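PDB 6RIW: ORF10 from Moritella marina, which probably elongates acyl chains by condensation, as the ketosynthase–chain length factor didomain of a polyunsaturated fatty acid synthase. Local coordinates for residues K523-S528 / G709-K714; E500-R505 / Y529-D534; G8-F13 / K98-D103. One frame throughout, in Å; residues are numbered along the deposited sequence.

Contact 1 of 3, residues K523-S528 / G709-K714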
# COMPACT_ATOMS: atom_id res chain seq x y z
N LYS A 523 -13.25 15.24 24.90
CA LYS A 523 -14.36 14.58 24.23
C LYS A 523 -13.84 14.06 22.90
O LYS A 523 -12.78 14.50 22.43
CB LYS A 523 -15.54 15.54 24.01
CG LYS A 523 -15.19 16.75 23.12
CD LYS A 523 -16.38 17.69 22.92
CE LYS A 523 -17.51 17.00 22.15
NZ LYS A 523 -17.23 17.10 20.70
N ALA A 524 -14.56 13.13 22.29
CA ALA A 524 -14.26 12.82 20.90
C ALA A 524 -14.59 14.06 20.06
O ALA A 524 -15.63 14.69 20.30
CB ALA A 524 -15.07 11.62 20.41
N PRO A 525 -13.71 14.49 19.14
CA PRO A 525 -13.96 15.75 18.43
C PRO A 525 -15.24 15.69 17.63
O PRO A 525 -15.62 14.65 17.11
CB PRO A 525 -12.74 15.89 17.49
CG PRO A 525 -11.69 15.04 18.09
CD PRO A 525 -12.40 13.90 18.80
N LYS A 526 -15.89 16.83 17.51
CA LYS A 526 -16.95 16.93 16.53
C LYS A 526 -16.30 16.91 15.15
O LYS A 526 -15.30 17.58 14.93
CB LYS A 526 -17.73 18.22 16.75
CG LYS A 526 -18.96 18.32 15.87
CD LYS A 526 -19.94 19.35 16.43
CE LYS A 526 -21.05 19.65 15.43
NZ LYS A 526 -21.73 20.92 15.82
N GLY A 527 -16.85 16.13 14.21
CA GLY A 527 -16.23 16.05 12.90
C GLY A 527 -17.12 15.41 11.86
O GLY A 527 -18.27 15.05 12.12
N SER A 528 -16.58 15.27 10.66
CA SER A 528 -17.37 14.74 9.55
C SER A 528 -17.22 13.21 9.50
O SER A 528 -16.52 12.63 8.68
CB SER A 528 -16.97 15.41 8.24
OG SER A 528 -17.72 14.91 7.15
N GLY A 709 -0.15 17.67 15.44
CA GLY A 709 -0.72 18.95 15.80
C GLY A 709 -2.08 18.78 16.44
O GLY A 709 -2.72 17.74 16.30
N PRO A 710 -2.56 19.82 17.13
CA PRO A 710 -3.82 19.70 17.88
C PRO A 710 -5.05 19.64 16.98
O PRO A 710 -5.17 20.40 16.01
CB PRO A 710 -3.85 20.97 18.75
CG PRO A 710 -2.94 21.93 18.04
CD PRO A 710 -1.90 21.11 17.34
N VAL A 711 -5.99 18.74 17.35
CA VAL A 711 -7.28 18.59 16.67
C VAL A 711 -8.25 19.64 17.19
O VAL A 711 -8.11 20.15 18.31
CB VAL A 711 -7.82 17.16 16.89
CG1 VAL A 711 -8.26 16.93 18.34
CG2 VAL A 711 -8.97 16.83 15.91
N ASN A 712 -9.22 19.99 16.36
CA ASN A 712 -10.30 20.91 16.74
C ASN A 712 -11.41 20.09 17.39
O ASN A 712 -12.17 19.40 16.72
CB ASN A 712 -10.80 21.66 15.50
CG ASN A 712 -11.80 22.78 15.83
OD1 ASN A 712 -12.53 22.70 16.82
ND2 ASN A 712 -11.83 23.82 15.00
N GLU A 713 -11.49 20.14 18.73
CA GLU A 713 -12.46 19.29 19.41
C GLU A 713 -13.90 19.75 19.16
O GLU A 713 -14.83 18.94 19.20
CB GLU A 713 -12.18 19.28 20.91
CG GLU A 713 -11.57 18.01 21.40
CD GLU A 713 -11.10 18.13 22.84
OE1 GLU A 713 -10.03 18.73 23.07
OE2 GLU A 713 -11.81 17.62 23.73
N LYS A 714 -14.09 21.03 18.88
CA LYS A 714 -15.44 21.56 18.73
C LYS A 714 -15.96 21.45 17.30
O LYS A 714 -17.17 21.61 17.09
CB LYS A 714 -15.47 23.03 19.19
CG LYS A 714 -15.51 23.17 20.71
CD LYS A 714 -16.15 21.94 21.38
CE LYS A 714 -16.10 21.98 22.91
NZ LYS A 714 -17.34 21.41 23.54
O HOH W 1 -12.84 18.26 14.32
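Glu713 lies along Lys523, the two side chains running alongside each other in opposite senses, and its carboxylate reaches the lysine backbone rather than the ammonium group. OE2 of Glu713 accepts from Lys523 N at 3.0 Å, the N-H coming nearly head-on to the C-O bond although bent at the hydrogen (137°), and Arg522 N adds a weak second bond to the same oxygen. The glutamate leaves its backbone at chi1 -106°, well off a staggered value, and then runs extended past CG, a path that carries OE2 up to the amide of Lys523. Lys523 behaves differently: with bends at chi3 and chi4 its chain folds back on itself, so that NZ bonds to Ala524 O at 2.9 Å, makes a salt bridge with Glu500 and approaches Glu713 O only weakly. That carbonyl is more firmly gripped by Lys526 N, 2.9 Å from Glu713 O and nearly straight at 167°, the donor standing above the carbonyl plane; the CA-H of Pro525 makes a bent C-H...O contact with it. The contact belongs to the chain length factor half of the didomain, which has the thiolase-type ketosynthase fold, and it pins the loop after helix 699-706 against the lead-in to strand 527-528. With an alanine in place of this glutamate, the amide of Lys523 would probably be left without its carboxylate acceptor, and a gap would open beside the lysine's aliphatic chain. Further along, CG of Pro525 packs against both methyls of Val711, 3.9 Å from CG2, and both residues rest on Val741. At the outer edge, Lys526 CB lies 3.5 Å from Lys714 O, and a water donates to both Lys526 O and Asn712 O.

Contact 2 of 3, residues E500-R505 / Y529-D534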
# COMPACT_ATOMS: atom_id res chain seq x y z
N GLU A 500 -21.43 14.96 16.04
CA GLU A 500 -20.74 14.26 17.11
C GLU A 500 -20.43 12.82 16.70
O GLU A 500 -21.00 12.27 15.75
CB GLU A 500 -21.58 14.29 18.39
CG GLU A 500 -21.92 15.71 18.84
CD GLU A 500 -20.75 16.52 19.38
OE1 GLU A 500 -19.65 15.98 19.66
OE2 GLU A 500 -20.94 17.76 19.53
N LEU A 501 -19.51 12.21 17.43
CA LEU A 501 -19.06 10.86 17.11
C LEU A 501 -20.22 9.86 17.12
O LEU A 501 -20.94 9.78 18.11
CB LEU A 501 -18.01 10.44 18.15
CG LEU A 501 -17.46 9.02 17.94
CD1 LEU A 501 -16.42 9.04 16.86
CD2 LEU A 501 -16.83 8.50 19.25
N PRO A 502 -20.43 9.09 16.05
CA PRO A 502 -21.47 8.06 16.08
C PRO A 502 -21.18 7.05 17.18
O PRO A 502 -20.03 6.75 17.48
CB PRO A 502 -21.38 7.40 14.69
CG PRO A 502 -20.73 8.47 13.82
CD PRO A 502 -19.79 9.21 14.73
N GLU A 503 -22.26 6.52 17.78
CA GLU A 503 -22.12 5.74 19.01
C GLU A 503 -21.15 4.57 18.88
O GLU A 503 -20.44 4.27 19.85
CB GLU A 503 -23.50 5.23 19.47
CG GLU A 503 -24.24 6.35 20.15
CD GLU A 503 -25.20 5.89 21.25
OE1 GLU A 503 -25.62 4.70 21.23
OE2 GLU A 503 -25.53 6.75 22.11
N GLN A 504 -21.11 3.88 17.74
CA GLN A 504 -20.24 2.71 17.60
C GLN A 504 -18.93 3.01 16.87
O GLN A 504 -18.12 2.09 16.69
CB GLN A 504 -20.98 1.61 16.85
CG GLN A 504 -22.13 0.99 17.64
CD GLN A 504 -22.91 0.05 16.75
OE1 GLN A 504 -22.34 -0.87 16.17
NE2 GLN A 504 -24.22 0.29 16.62
N ARG A 505 -18.71 4.24 16.46
CA ARG A 505 -17.59 4.54 15.57
C ARG A 505 -16.23 4.24 16.21
O ARG A 505 -15.30 3.82 15.51
CB ARG A 505 -17.66 6.00 15.12
CG ARG A 505 -16.56 6.41 14.11
CD ARG A 505 -16.84 5.82 12.72
NE ARG A 505 -15.69 5.96 11.81
CZ ARG A 505 -14.69 5.08 11.76
NH1 ARG A 505 -14.66 4.03 12.59
NH2 ARG A 505 -13.70 5.25 10.88
N TYR A 529 -17.89 12.56 10.45
CA TYR A 529 -17.82 11.11 10.55
C TYR A 529 -18.82 10.48 9.60
O TYR A 529 -19.89 11.04 9.33
CB TYR A 529 -18.13 10.63 11.97
CG TYR A 529 -17.18 11.10 13.03
CD1 TYR A 529 -15.94 10.48 13.20
CD2 TYR A 529 -17.50 12.19 13.86
CE1 TYR A 529 -15.06 10.90 14.18
CE2 TYR A 529 -16.60 12.62 14.83
CZ TYR A 529 -15.40 11.96 15.00
OH TYR A 529 -14.52 12.40 15.97
N VAL A 530 -18.48 9.28 9.14
CA VAL A 530 -19.40 8.42 8.41
C VAL A 530 -19.97 7.41 9.41
O VAL A 530 -19.23 6.57 9.94
CB VAL A 530 -18.71 7.72 7.23
CG1 VAL A 530 -19.66 6.70 6.59
CG2 VAL A 530 -18.26 8.74 6.20
N GLU A 531 -21.28 7.46 9.67
CA GLU A 531 -21.84 6.51 10.64
C GLU A 531 -22.05 5.14 10.02
O GLU A 531 -21.80 4.11 10.67
CB GLU A 531 -23.16 7.05 11.22
CG GLU A 531 -23.92 5.99 12.05
CD GLU A 531 -24.98 6.58 12.99
OE1 GLU A 531 -25.39 7.75 12.79
OE2 GLU A 531 -25.39 5.86 13.93
N GLN A 532 -22.48 5.09 8.76
CA GLN A 532 -22.85 3.84 8.11
C GLN A 532 -22.93 4.05 6.61
O GLN A 532 -23.01 5.18 6.13
CB GLN A 532 -24.19 3.32 8.65
CG GLN A 532 -25.34 4.29 8.43
CD GLN A 532 -26.57 3.93 9.26
OE1 GLN A 532 -26.47 3.64 10.46
NE2 GLN A 532 -27.73 3.94 8.63
N LEU A 533 -22.92 2.95 5.87
CA LEU A 533 -23.19 2.99 4.44
C LEU A 533 -24.23 1.94 4.09
O LEU A 533 -24.32 0.89 4.74
CB LEU A 533 -21.92 2.76 3.63
CG LEU A 533 -21.17 1.50 4.07
CD1 LEU A 533 -21.47 0.36 3.11
CD2 LEU A 533 -19.69 1.74 4.12
N ASP A 534 -25.02 2.23 3.05
CA ASP A 534 -25.92 1.26 2.44
C ASP A 534 -25.30 0.76 1.14
O ASP A 534 -24.90 1.56 0.29
CB ASP A 534 -27.28 1.88 2.13
CG ASP A 534 -27.92 2.55 3.34
OD1 ASP A 534 -27.34 2.52 4.45
OD2 ASP A 534 -29.02 3.11 3.16
O HOH W 2 -22.64 4.30 15.34
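Tyr529 opens the second segment by laying its ring under Leu501, whose CD1 methyl sits over one face, 3.8 Å from the ring centroid and displaced toward the CE1–CZ rim, in a CH-pi contact. In Leu501, chi1 of 180° combined with chi2 of 79° brings CD1 over the ring. At the other end of the tyrosine, CB meets Pro502 CD at 3.5 Å, so leucine and proline together hold the side chain along its length, while its hydroxyl is hydrogen-bonded to Pro525 O. Val530 contributes mainly backbone: its O lies 3.7 Å from Arg505 CD, and its N bonds to Glu743. The same glutamate forms a salt bridge with the guanidinium of Arg505, which has Glu587 as a second acidic partner. Glu531 then passes alongside Pro502, its CB 3.8 Å from Pro502 CG; its carboxylate pairs with Arg499 and takes a weak bond from a water held by Gln504 N. From Gln532 the chain enters the strand that pairs antiparallel with 907-911. The opposing residues 502-505 form a type I beta turn, closed by Arg505 N to Pro502 O at 3.0 Å; followed by Trp506, it matches the Pro-x-x-Arg-Trp pattern familiar from polyketide-synthase-type ketosynthases.

Contact 3 of 3, residues G8-F13 / K98-D103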
# COMPACT_ATOMS: atom_id res chain seq x y z
N GLY A 8 22.41 -0.61 -11.22
CA GLY A 8 22.74 -0.84 -9.83
C GLY A 8 21.72 -1.77 -9.22
O GLY A 8 20.54 -1.70 -9.60
N ILE A 9 22.14 -2.66 -8.31
CA ILE A 9 21.24 -3.64 -7.71
C ILE A 9 21.61 -3.80 -6.25
O ILE A 9 22.80 -3.76 -5.89
CB ILE A 9 21.32 -5.02 -8.40
CG1 ILE A 9 21.11 -4.90 -9.91
CG2 ILE A 9 20.30 -6.00 -7.81
CD1 ILE A 9 20.97 -6.23 -10.63
N ALA A 10 20.60 -4.00 -5.39
CA ALA A 10 20.87 -4.34 -4.00
C ALA A 10 19.76 -5.24 -3.48
O ALA A 10 18.62 -5.22 -3.97
CB ALA A 10 21.02 -3.10 -3.14
N ASN A 11 20.09 -6.03 -2.46
CA ASN A 11 19.10 -6.92 -1.88
C ASN A 11 19.32 -7.09 -0.39
O ASN A 11 20.45 -7.05 0.11
CB ASN A 11 19.15 -8.30 -2.53
CG ASN A 11 20.50 -8.98 -2.32
OD1 ASN A 11 21.50 -8.50 -2.85
ND2 ASN A 11 20.54 -10.06 -1.54
N LEU A 12 18.21 -7.32 0.31
CA LEU A 12 18.23 -7.84 1.68
C LEU A 12 17.20 -8.96 1.66
O LEU A 12 16.00 -8.71 1.77
CB LEU A 12 17.91 -6.77 2.72
CG LEU A 12 17.96 -7.21 4.18
CD1 LEU A 12 19.36 -7.73 4.52
CD2 LEU A 12 17.59 -6.02 5.07
N PHE A 13 17.69 -10.18 1.47
CA PHE A 13 16.87 -11.37 1.32
C PHE A 13 17.12 -12.32 2.48
O PHE A 13 18.15 -12.22 3.15
CB PHE A 13 17.20 -12.11 0.01
CG PHE A 13 16.92 -11.34 -1.24
CD1 PHE A 13 16.03 -10.26 -1.26
CD2 PHE A 13 17.54 -11.72 -2.43
CE1 PHE A 13 15.78 -9.56 -2.43
CE2 PHE A 13 17.30 -11.03 -3.61
CZ PHE A 13 16.40 -9.95 -3.62
N LYS A 98 20.70 2.79 -0.31
CA LYS A 98 22.10 3.19 -0.22
C LYS A 98 22.99 2.22 -0.98
O LYS A 98 23.89 2.65 -1.73
CB LYS A 98 22.53 3.24 1.25
CG LYS A 98 23.88 3.93 1.53
CD LYS A 98 23.80 4.66 2.86
CE LYS A 98 25.14 4.78 3.56
NZ LYS A 98 24.93 4.50 5.03
N GLN A 99 22.76 0.92 -0.81
CA GLN A 99 23.61 -0.07 -1.46
C GLN A 99 23.45 -0.01 -2.97
O GLN A 99 24.44 -0.11 -3.71
CB GLN A 99 23.28 -1.47 -0.94
CG GLN A 99 23.66 -1.70 0.55
CD GLN A 99 25.16 -1.56 0.80
OE1 GLN A 99 25.97 -2.16 0.11
NE2 GLN A 99 25.52 -0.74 1.78
N ALA A 100 22.22 0.14 -3.46
CA ALA A 100 22.00 0.17 -4.90
C ALA A 100 22.59 1.42 -5.52
O ALA A 100 23.20 1.35 -6.59
CB ALA A 100 20.50 0.06 -5.23
N LEU A 101 22.40 2.58 -4.89
CA LEU A 101 22.99 3.81 -5.43
C LEU A 101 24.51 3.76 -5.37
O LEU A 101 25.19 4.20 -6.31
CB LEU A 101 22.45 5.02 -4.68
CG LEU A 101 21.04 5.38 -5.17
CD1 LEU A 101 20.48 6.47 -4.30
CD2 LEU A 101 21.08 5.80 -6.63
N THR A 102 25.06 3.21 -4.29
CA THR A 102 26.51 3.08 -4.19
C THR A 102 27.03 2.10 -5.24
O THR A 102 28.08 2.33 -5.85
CB THR A 102 26.89 2.65 -2.78
OG1 THR A 102 26.44 3.65 -1.86
CG2 THR A 102 28.41 2.53 -2.65
N ASP A 103 26.29 1.01 -5.47
CA ASP A 103 26.64 0.08 -6.54
C ASP A 103 26.67 0.77 -7.90
O ASP A 103 27.58 0.54 -8.70
CB ASP A 103 25.63 -1.08 -6.57
CG ASP A 103 26.04 -2.17 -7.52
OD1 ASP A 103 27.22 -2.57 -7.47
OD2 ASP A 103 25.21 -2.64 -8.33
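Ala10 pushes its methyl into the surface of helix 88-104, where CB comes within 3.5 Å of Ala100 N and also touches the CB atoms of Gln99 and Ala100. The alanine methyls let the two elements come close, the axes of strand 8-12 and helix 98-103 passing 6.1 Å apart at an angle of 152°. Gly8 belongs to this tight part as well: a CB there would run into Ala100 O. Met265 and Val267 of the neighbouring strand 259-270 pack on Ala100, and Ile9 turns to the other side of the sheet, onto helix 374-387, as in part of the alpha-beta-alpha-beta-alpha layering of the thiolase fold. Toward solvent the contact is looser and more polar. Gln99 touches with CB alone, its chain bending at chi2 so that the amide leads away from the strand. Asp103, partly exposed, turns its carboxylate away from its own amide (chi1 -172°) and thereby reaches the strand, OD2 accepting from Ile9 N at 3.1 Å on the anti side of the carboxylate. Tyr282 OH is hydrogen-bonded to that same oxygen. Shape therefore fixes how closely the helix can sit, whereas the shared carboxylate oxygen ties it to the strand backbone and to Tyr282, two neutral partners that probably help to stabilise its negative charge.

From the N terminus, contact 3 comes first: helix 88-104 returns to cover strand 4-12, with 84 residues between 8-13 and 98-103, closing a loop within the ketosynthase domain. The other two lie in the chain length factor domain, across the chain's centre, about 44 Å (contact 1) and 47 Å (contact 2) from contact 3 between centres. They cross, since 523-528 falls between the halves of contact 2 and 709-714 beyond both. Contact 2 closes a short loop, contact 1 one of some 180 residues. The salt bridge between Lys523 NZ and Glu500 OE1 (2.9 Å) joins these two, tying loop 500-505 to the lead-in of strand 527-528, which pairs in parallel with strand 741-752.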